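Local coordinates for protein NDP-rhamnosyltransferase (Saccharopolyspora spinosa, PDB 3TSA) that belongs to the GT-B glycosyltransferases and folds into two domains, each built around a parallel beta sheet, at residues L15-Q26 against L40-L49; A96-L107 against L125-L134. All coordinates share one frame; numbering follows the deposited sequence.

Interaction 1. Residues L15-Q26 against L40-L49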
# COMPACT_ATOMS: atom_id res chain seq x y z
N LEU A 15 -5.91 -1.49 12.20
CA LEU A 15 -4.73 -1.23 11.35
C LEU A 15 -5.18 -0.63 10.00
O LEU A 15 -4.61 0.38 9.50
CB LEU A 15 -3.88 -2.50 11.13
CG LEU A 15 -2.74 -2.29 10.12
CD1 LEU A 15 -1.83 -1.12 10.48
CD2 LEU A 15 -1.87 -3.59 10.11
N MET A 16 -6.25 -1.19 9.42
CA MET A 16 -6.74 -0.61 8.17
C MET A 16 -7.08 0.87 8.28
O MET A 16 -6.89 1.61 7.31
CB MET A 16 -7.94 -1.42 7.64
CG MET A 16 -7.46 -2.75 6.91
SD MET A 16 -8.89 -3.82 6.77
CE MET A 16 -9.43 -3.20 5.20
N ALA A 17 -7.62 1.28 9.44
CA ALA A 17 -7.96 2.69 9.68
C ALA A 17 -6.69 3.58 9.60
O ALA A 17 -6.82 4.73 9.35
CB ALA A 17 -8.57 2.86 11.08
N MET A 18 -5.49 2.98 9.76
CA MET A 18 -4.24 3.77 9.74
C MET A 18 -3.54 3.67 8.40
O MET A 18 -2.51 4.30 8.20
CB MET A 18 -3.29 3.26 10.80
CG MET A 18 -3.95 3.49 12.18
SD MET A 18 -2.78 3.45 13.53
CE MET A 18 -2.62 1.80 13.44
N VAL A 19 -4.05 2.83 7.51
CA VAL A 19 -3.23 2.52 6.29
C VAL A 19 -2.97 3.75 5.38
O VAL A 19 -1.79 4.00 5.01
CB VAL A 19 -3.80 1.32 5.53
CG1 VAL A 19 -3.41 1.36 4.05
CG2 VAL A 19 -3.45 -0.04 6.14
N PRO A 20 -4.00 4.57 5.09
CA PRO A 20 -3.80 5.74 4.25
C PRO A 20 -2.76 6.70 4.89
O PRO A 20 -1.94 7.34 4.13
CB PRO A 20 -5.21 6.35 4.25
CG PRO A 20 -6.07 5.09 4.19
CD PRO A 20 -5.44 4.21 5.18
N LEU A 21 -2.81 6.85 6.23
CA LEU A 21 -1.81 7.70 6.89
C LEU A 21 -0.38 7.09 6.74
O LEU A 21 0.61 7.83 6.54
CB LEU A 21 -2.15 7.88 8.39
CG LEU A 21 -1.25 8.84 9.16
CD1 LEU A 21 -1.13 10.27 8.55
CD2 LEU A 21 -1.78 8.98 10.59
N CYS A 22 -0.28 5.77 6.87
CA CYS A 22 1.03 5.09 6.70
C CYS A 22 1.54 5.39 5.28
O CYS A 22 2.77 5.65 5.11
CB CYS A 22 0.89 3.59 6.90
SG CYS A 22 0.69 3.18 8.64
N TRP A 23 0.64 5.36 4.29
CA TRP A 23 1.02 5.53 2.89
C TRP A 23 1.37 7.00 2.71
O TRP A 23 2.30 7.27 1.99
CB TRP A 23 -0.15 5.37 2.00
CG TRP A 23 -0.52 4.02 1.68
CD1 TRP A 23 0.27 2.86 1.78
CD2 TRP A 23 -1.80 3.63 1.15
NE1 TRP A 23 -0.50 1.79 1.35
CE2 TRP A 23 -1.75 2.24 0.94
CE3 TRP A 23 -2.99 4.35 0.80
CZ2 TRP A 23 -2.88 1.53 0.39
CZ3 TRP A 23 -4.09 3.65 0.37
CH2 TRP A 23 -4.03 2.25 0.18
N ALA A 24 0.59 7.93 3.32
CA ALA A 24 0.95 9.38 3.28
C ALA A 24 2.38 9.61 3.77
O ALA A 24 3.09 10.41 3.17
CB ALA A 24 -0.01 10.23 4.15
N LEU A 25 2.75 8.97 4.88
CA LEU A 25 4.08 9.06 5.49
C LEU A 25 5.13 8.58 4.47
O LEU A 25 6.08 9.31 4.20
CB LEU A 25 4.13 8.25 6.82
CG LEU A 25 3.42 9.03 7.93
CD1 LEU A 25 3.05 8.09 9.05
CD2 LEU A 25 4.32 10.16 8.47
N GLN A 26 4.94 7.39 3.87
CA GLN A 26 5.97 6.83 2.99
C GLN A 26 6.00 7.67 1.71
O GLN A 26 7.09 7.90 1.18
CB GLN A 26 5.61 5.37 2.69
CG GLN A 26 5.80 4.56 4.00
CD GLN A 26 5.80 3.03 3.76
OE1 GLN A 26 5.35 2.56 2.77
NE2 GLN A 26 6.44 2.32 4.65
N LEU A 40 -2.04 -9.72 12.57
CA LEU A 40 -2.04 -8.51 11.78
C LEU A 40 -1.14 -8.60 10.57
O LEU A 40 -1.18 -7.74 9.72
CB LEU A 40 -1.60 -7.32 12.62
CG LEU A 40 -2.57 -6.58 13.52
CD1 LEU A 40 -1.79 -5.28 13.91
CD2 LEU A 40 -3.89 -6.28 12.81
N GLN A 41 -0.37 -9.67 10.50
CA GLN A 41 0.69 -9.70 9.46
C GLN A 41 0.13 -9.54 8.05
O GLN A 41 0.66 -8.78 7.23
CB GLN A 41 1.51 -10.98 9.51
CG GLN A 41 2.76 -10.88 8.64
CD GLN A 41 3.52 -12.16 8.60
OE1 GLN A 41 2.95 -13.21 8.27
NE2 GLN A 41 4.83 -12.11 8.91
N ALA A 42 -0.88 -10.34 7.74
CA ALA A 42 -1.41 -10.36 6.39
C ALA A 42 -2.17 -9.04 6.04
O ALA A 42 -2.09 -8.56 4.88
CB ALA A 42 -2.33 -11.70 6.21
N THR A 43 -2.78 -8.39 7.03
CA THR A 43 -3.42 -7.10 6.81
C THR A 43 -2.31 -6.03 6.43
O THR A 43 -2.48 -5.22 5.47
CB THR A 43 -4.09 -6.67 8.05
OG1 THR A 43 -5.08 -7.70 8.33
CG2 THR A 43 -4.88 -5.34 7.80
N ALA A 44 -1.23 -6.09 7.19
CA ALA A 44 -0.09 -5.14 7.01
C ALA A 44 0.57 -5.34 5.62
O ALA A 44 0.68 -4.44 4.78
CB ALA A 44 0.96 -5.30 8.17
N HIS A 45 0.93 -6.59 5.35
CA HIS A 45 1.50 -6.95 4.10
C HIS A 45 0.60 -6.72 2.94
O HIS A 45 1.07 -6.21 1.87
CB HIS A 45 2.05 -8.37 4.09
CG HIS A 45 3.16 -8.60 5.06
ND1 HIS A 45 3.65 -9.86 5.35
CD2 HIS A 45 3.91 -7.73 5.81
CE1 HIS A 45 4.64 -9.76 6.22
NE2 HIS A 45 4.80 -8.48 6.54
N GLY A 46 -0.71 -6.93 3.14
CA GLY A 46 -1.67 -6.77 2.04
C GLY A 46 -1.85 -5.33 1.60
O GLY A 46 -2.36 -5.08 0.53
N ALA A 47 -1.38 -4.39 2.44
CA ALA A 47 -1.38 -2.90 2.22
C ALA A 47 -0.05 -2.26 1.69
O ALA A 47 0.14 -1.06 1.54
CB ALA A 47 -1.79 -2.17 3.50
N GLY A 48 0.82 -3.25 1.43
CA GLY A 48 2.14 -2.97 0.89
C GLY A 48 3.12 -2.53 1.97
O GLY A 48 4.15 -1.91 1.72
N LEU A 49 2.75 -2.76 3.22
CA LEU A 49 3.54 -2.29 4.33
C LEU A 49 4.52 -3.29 4.84
O LEU A 49 4.40 -4.51 4.57
CB LEU A 49 2.67 -1.78 5.49
CG LEU A 49 1.80 -0.62 4.99
CD1 LEU A 49 0.72 -0.29 6.01
CD2 LEU A 49 2.59 0.64 4.62
O HOH W 1 5.96 -0.13 2.67
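The backbone of 15-26 runs past 40-49 with Leu-15 nearest Ala-44 and Val-19 nearest Ala-47, CA atoms 7.0 Å apart in the second pair. Helix 38-46 ends in a Schellman motif: Gly-48 takes positive phi, and Leu-49 N and Gly-48 N bond back to Ala-44 O and His-45 O. The contact joins the helices before and after strand 31-36 of the N-terminal domain, on which Leu-15, Cys-22 and Gln-26 also pack. Leu-15 has CG anti to the backbone N (chi1 173°), turning the branch toward helix 38-46, where CD2 lies 3.8 Å from Ala-44 CB. Met-16 meets Thr-43 almost squarely, with Met-16 CG 3.8 Å from Thr-43 CG2. Ala-47 CB meets both methyls of Val-19. Both methyls of Leu-49 touch Cys-22 CB; CD1 also reaches Val-19 CG2, and CD2 reaches Gln-26 OE1. Trp-23 NE1 donates to Ala-47 O at 2.9 Å, nearly straight at 170°, with the oxygen in the indole plane. A water donates to both Gln-26 OE1 and Gly-48 O. Two carbonyls past the helix end are thus satisfied, and the bond to Ala-47 O would hold the rotation of the indole, which stacks on Trp-23 of the second subunit.

Interaction 2. Residues A96-L107 against L125-L134; sequences AQSSLDQLPEYL and LIGRVLGGLL
Leu-103 and Ile-126 form the apolar centre of this helix pair, each a knob in a hole of the other helix. The side chain of Leu-103 sits among Ile-126, Val-129, Leu-130 and Leu-133. Its CD1 meets Ile-126 CD1 at 3.6 Å, and its CD2 meets Leu-133 CD2 at the same distance. It lies across Val-129, nearly perpendicular, with CD2 4.0 Å from Val-129 CG1. Ile-126 in turn sits among Ser-99, Gln-102, Leu-103 and Tyr-106. Leu-107 and Leu-130 lie alongside, running opposite ways, and Leu-107 CD2 touches Leu-130 CD1 at 3.8 Å. The same Leu-107 methyl rests against Leu-134. The other Leu-130 methyl, CD2, packs on Tyr-106 CB.

The aromatic contact is a CH-pi interaction. Ile-126 has its CG1 anti to the backbone N (chi1 179°), and this branch lies over one face of the Tyr-106 ring, 3.9 Å from the centroid.

The axes of 96-107 and 125-133 cross at -51° and approach to 9.0 Å. Helix 82-113 is the long crossover between strands 50-53 and 117-121 of the N-terminal Rossmann-like domain. Helix 125-133 follows strand 117-121 and leads to 138-141. Tyr-106 and Ile-126 both also touch Val-7 of strand 3-7.

Polar contact is confined to the start of helix 125-133. The backbones come close here, with Ser-99 CA 4.5 Å from Ile-126 CA. Ser-99 OG has a hydrogen bond to Val-95 O in its own helix. A water donates to Ser-99 OG and accepts from Ile-126 N at 2.7 Å, bridging the two helices. Ser-99 OG itself is near Ile-126 N, but the angle is too poor for a hydrogen bond. Beside it, Leu-125 reaches Ala-96 with CD1 and also packs on helix 151-166.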
# COMPACT_ATOMS: atom_id res chain seq x y z
N ALA A 96 -3.80 -4.32 29.24
CA ALA A 96 -2.68 -3.97 30.14
C ALA A 96 -1.76 -5.17 30.40
O ALA A 96 -0.53 -5.02 30.41
CB ALA A 96 -3.21 -3.35 31.49
N GLN A 97 -2.34 -6.36 30.57
CA GLN A 97 -1.53 -7.54 30.87
C GLN A 97 -0.72 -7.92 29.65
O GLN A 97 0.45 -8.29 29.77
CB GLN A 97 -2.39 -8.71 31.36
CG GLN A 97 -1.53 -9.91 31.83
CD GLN A 97 -0.53 -9.51 32.91
OE1 GLN A 97 0.70 -9.70 32.75
NE2 GLN A 97 -1.04 -8.89 33.98
N SER A 98 -1.35 -7.82 28.48
CA SER A 98 -0.60 -7.99 27.20
C SER A 98 0.55 -7.07 27.05
O SER A 98 1.60 -7.53 26.58
CB SER A 98 -1.52 -7.75 26.00
OG SER A 98 -2.34 -8.88 26.07
N SER A 99 0.37 -5.80 27.45
CA SER A 99 1.42 -4.77 27.41
C SER A 99 2.59 -5.23 28.21
O SER A 99 3.69 -5.15 27.73
CB SER A 99 0.89 -3.47 27.97
OG SER A 99 -0.24 -3.11 27.16
N LEU A 100 2.35 -5.70 29.45
CA LEU A 100 3.41 -6.22 30.29
C LEU A 100 4.00 -7.51 29.73
O LEU A 100 5.21 -7.71 29.79
CB LEU A 100 2.92 -6.47 31.72
CG LEU A 100 2.58 -5.22 32.57
CD1 LEU A 100 2.00 -5.66 33.87
CD2 LEU A 100 3.90 -4.42 32.77
N ASP A 101 3.18 -8.33 29.12
CA ASP A 101 3.75 -9.52 28.46
C ASP A 101 4.67 -9.21 27.33
O ASP A 101 5.70 -9.89 27.17
CB ASP A 101 2.63 -10.46 27.95
CG ASP A 101 1.83 -11.13 29.08
OD1 ASP A 101 2.18 -11.05 30.29
OD2 ASP A 101 0.79 -11.71 28.74
N GLN A 102 4.34 -8.18 26.53
CA GLN A 102 5.05 -7.88 25.27
C GLN A 102 6.07 -6.81 25.37
O GLN A 102 6.78 -6.50 24.40
CB GLN A 102 4.05 -7.37 24.25
CG GLN A 102 3.02 -8.40 23.84
CD GLN A 102 1.97 -7.76 22.99
OE1 GLN A 102 1.74 -6.53 23.06
NE2 GLN A 102 1.31 -8.57 22.18
N LEU A 103 6.15 -6.17 26.52
CA LEU A 103 7.11 -5.06 26.67
C LEU A 103 8.59 -5.35 26.23
O LEU A 103 9.26 -4.50 25.59
CB LEU A 103 7.04 -4.59 28.13
CG LEU A 103 7.64 -3.22 28.32
CD1 LEU A 103 7.37 -2.13 27.22
CD2 LEU A 103 7.43 -2.59 29.75
N PRO A 104 9.13 -6.50 26.63
CA PRO A 104 10.51 -6.81 26.28
C PRO A 104 10.71 -6.83 24.76
O PRO A 104 11.74 -6.33 24.29
CB PRO A 104 10.76 -8.21 26.92
CG PRO A 104 9.81 -8.32 28.02
CD PRO A 104 8.55 -7.49 27.57
N GLU A 105 9.73 -7.41 24.03
CA GLU A 105 9.88 -7.43 22.55
C GLU A 105 9.84 -6.03 21.99
O GLU A 105 10.61 -5.73 21.04
CB GLU A 105 8.79 -8.23 21.90
CG GLU A 105 9.03 -9.69 21.98
CD GLU A 105 7.75 -10.36 21.63
OE1 GLU A 105 6.86 -10.44 22.54
OE2 GLU A 105 7.62 -10.75 20.43
N TYR A 106 8.94 -5.17 22.52
CA TYR A 106 8.83 -3.79 21.97
C TYR A 106 10.03 -2.98 22.31
O TYR A 106 10.47 -2.14 21.52
CB TYR A 106 7.51 -3.06 22.41
CG TYR A 106 6.23 -3.53 21.65
CD1 TYR A 106 5.67 -2.77 20.57
CD2 TYR A 106 5.61 -4.73 21.98
CE1 TYR A 106 4.45 -3.23 19.90
CE2 TYR A 106 4.45 -5.18 21.33
CZ TYR A 106 3.90 -4.43 20.29
OH TYR A 106 2.77 -4.94 19.66
N LEU A 107 10.61 -3.23 23.49
CA LEU A 107 11.82 -2.45 23.83
C LEU A 107 13.00 -2.88 22.96
O LEU A 107 13.74 -2.03 22.52
CB LEU A 107 12.18 -2.64 25.31
CG LEU A 107 11.22 -1.95 26.31
CD1 LEU A 107 11.57 -2.54 27.69
CD2 LEU A 107 11.50 -0.49 26.28
N LEU A 125 -2.45 0.02 24.59
CA LEU A 125 -1.78 0.59 25.71
C LEU A 125 -0.29 0.37 25.73
O LEU A 125 0.40 1.23 26.25
CB LEU A 125 -2.39 0.08 27.02
CG LEU A 125 -3.90 0.36 27.18
CD1 LEU A 125 -4.42 -0.36 28.44
CD2 LEU A 125 -4.03 1.86 27.23
N ILE A 126 0.19 -0.75 25.19
CA ILE A 126 1.64 -0.93 25.08
C ILE A 126 2.34 0.27 24.44
O ILE A 126 3.45 0.66 24.85
CB ILE A 126 1.99 -2.22 24.31
CG1 ILE A 126 3.54 -2.37 24.17
CG2 ILE A 126 1.41 -2.19 22.91
CD1 ILE A 126 4.27 -2.44 25.47
N GLY A 127 1.75 0.85 23.37
CA GLY A 127 2.42 2.01 22.76
C GLY A 127 2.63 3.22 23.66
O GLY A 127 3.63 3.94 23.60
N ARG A 128 1.67 3.45 24.53
CA ARG A 128 1.78 4.50 25.52
C ARG A 128 2.87 4.19 26.60
O ARG A 128 3.63 5.10 26.99
CB ARG A 128 0.44 4.76 26.18
CG ARG A 128 -0.58 5.32 25.17
CD ARG A 128 -1.94 5.52 25.81
NE ARG A 128 -1.84 6.65 26.74
CZ ARG A 128 -2.83 7.05 27.54
NH1 ARG A 128 -4.00 6.42 27.51
NH2 ARG A 128 -2.64 8.10 28.37
N VAL A 129 2.89 2.94 27.09
CA VAL A 129 3.96 2.48 28.00
C VAL A 129 5.30 2.69 27.30
O VAL A 129 6.22 3.28 27.87
CB VAL A 129 3.72 1.04 28.48
CG1 VAL A 129 4.96 0.52 29.29
CG2 VAL A 129 2.41 0.98 29.36
N LEU A 130 5.42 2.18 26.06
CA LEU A 130 6.68 2.27 25.33
C LEU A 130 7.12 3.74 25.18
O LEU A 130 8.27 4.08 25.43
CB LEU A 130 6.54 1.62 23.96
CG LEU A 130 7.79 1.36 23.12
CD1 LEU A 130 8.65 0.44 23.92
CD2 LEU A 130 7.40 0.72 21.73
N GLY A 131 6.20 4.61 24.81
CA GLY A 131 6.49 6.01 24.71
C GLY A 131 7.02 6.67 26.00
O GLY A 131 7.92 7.49 25.92
N GLY A 132 6.40 6.35 27.13
CA GLY A 132 6.92 6.87 28.42
C GLY A 132 8.32 6.34 28.75
O GLY A 132 9.24 7.08 29.04
N LEU A 133 8.46 5.04 28.68
CA LEU A 133 9.72 4.39 29.03
C LEU A 133 10.87 4.80 28.14
O LEU A 133 12.02 4.88 28.59
CB LEU A 133 9.51 2.88 29.01
CG LEU A 133 9.10 2.23 30.32
CD1 LEU A 133 7.83 2.89 30.89
CD2 LEU A 133 8.85 0.67 30.10
N LEU A 134 10.58 5.07 26.87
CA LEU A 134 11.62 5.51 25.93
C LEU A 134 11.69 7.00 25.67
O LEU A 134 12.51 7.48 24.84
CB LEU A 134 11.46 4.73 24.61
CG LEU A 134 11.76 3.22 24.77
CD1 LEU A 134 11.59 2.51 23.48
CD2 LEU A 134 13.19 2.94 25.32
O HOH W 2 -1.22 -2.91 24.40

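Overall arrangement
From the N terminus, interaction 1 comes first. It closes the loop that holds strand 31-36 and joins the helices before and after that strand. The chain then runs through strand 50-53 into helix 82-113. Interaction 2 closes a second loop around strand 117-121. The two contacts are in series and neither nest nor cross. The centres of interaction 1 and interaction 2 are about 21 Å apart, and the nearest atoms of interactions 1 and 2 about 7 Å. Strand 3-7 lies between them: 15-26 packs on Val-6, whereas 96-107 and 125-134 pack on Val-7. Neighbouring strand residues point to opposite faces, consistent with helices on both sides of the N-terminal sheet. Only interaction 1 meets the second subunit.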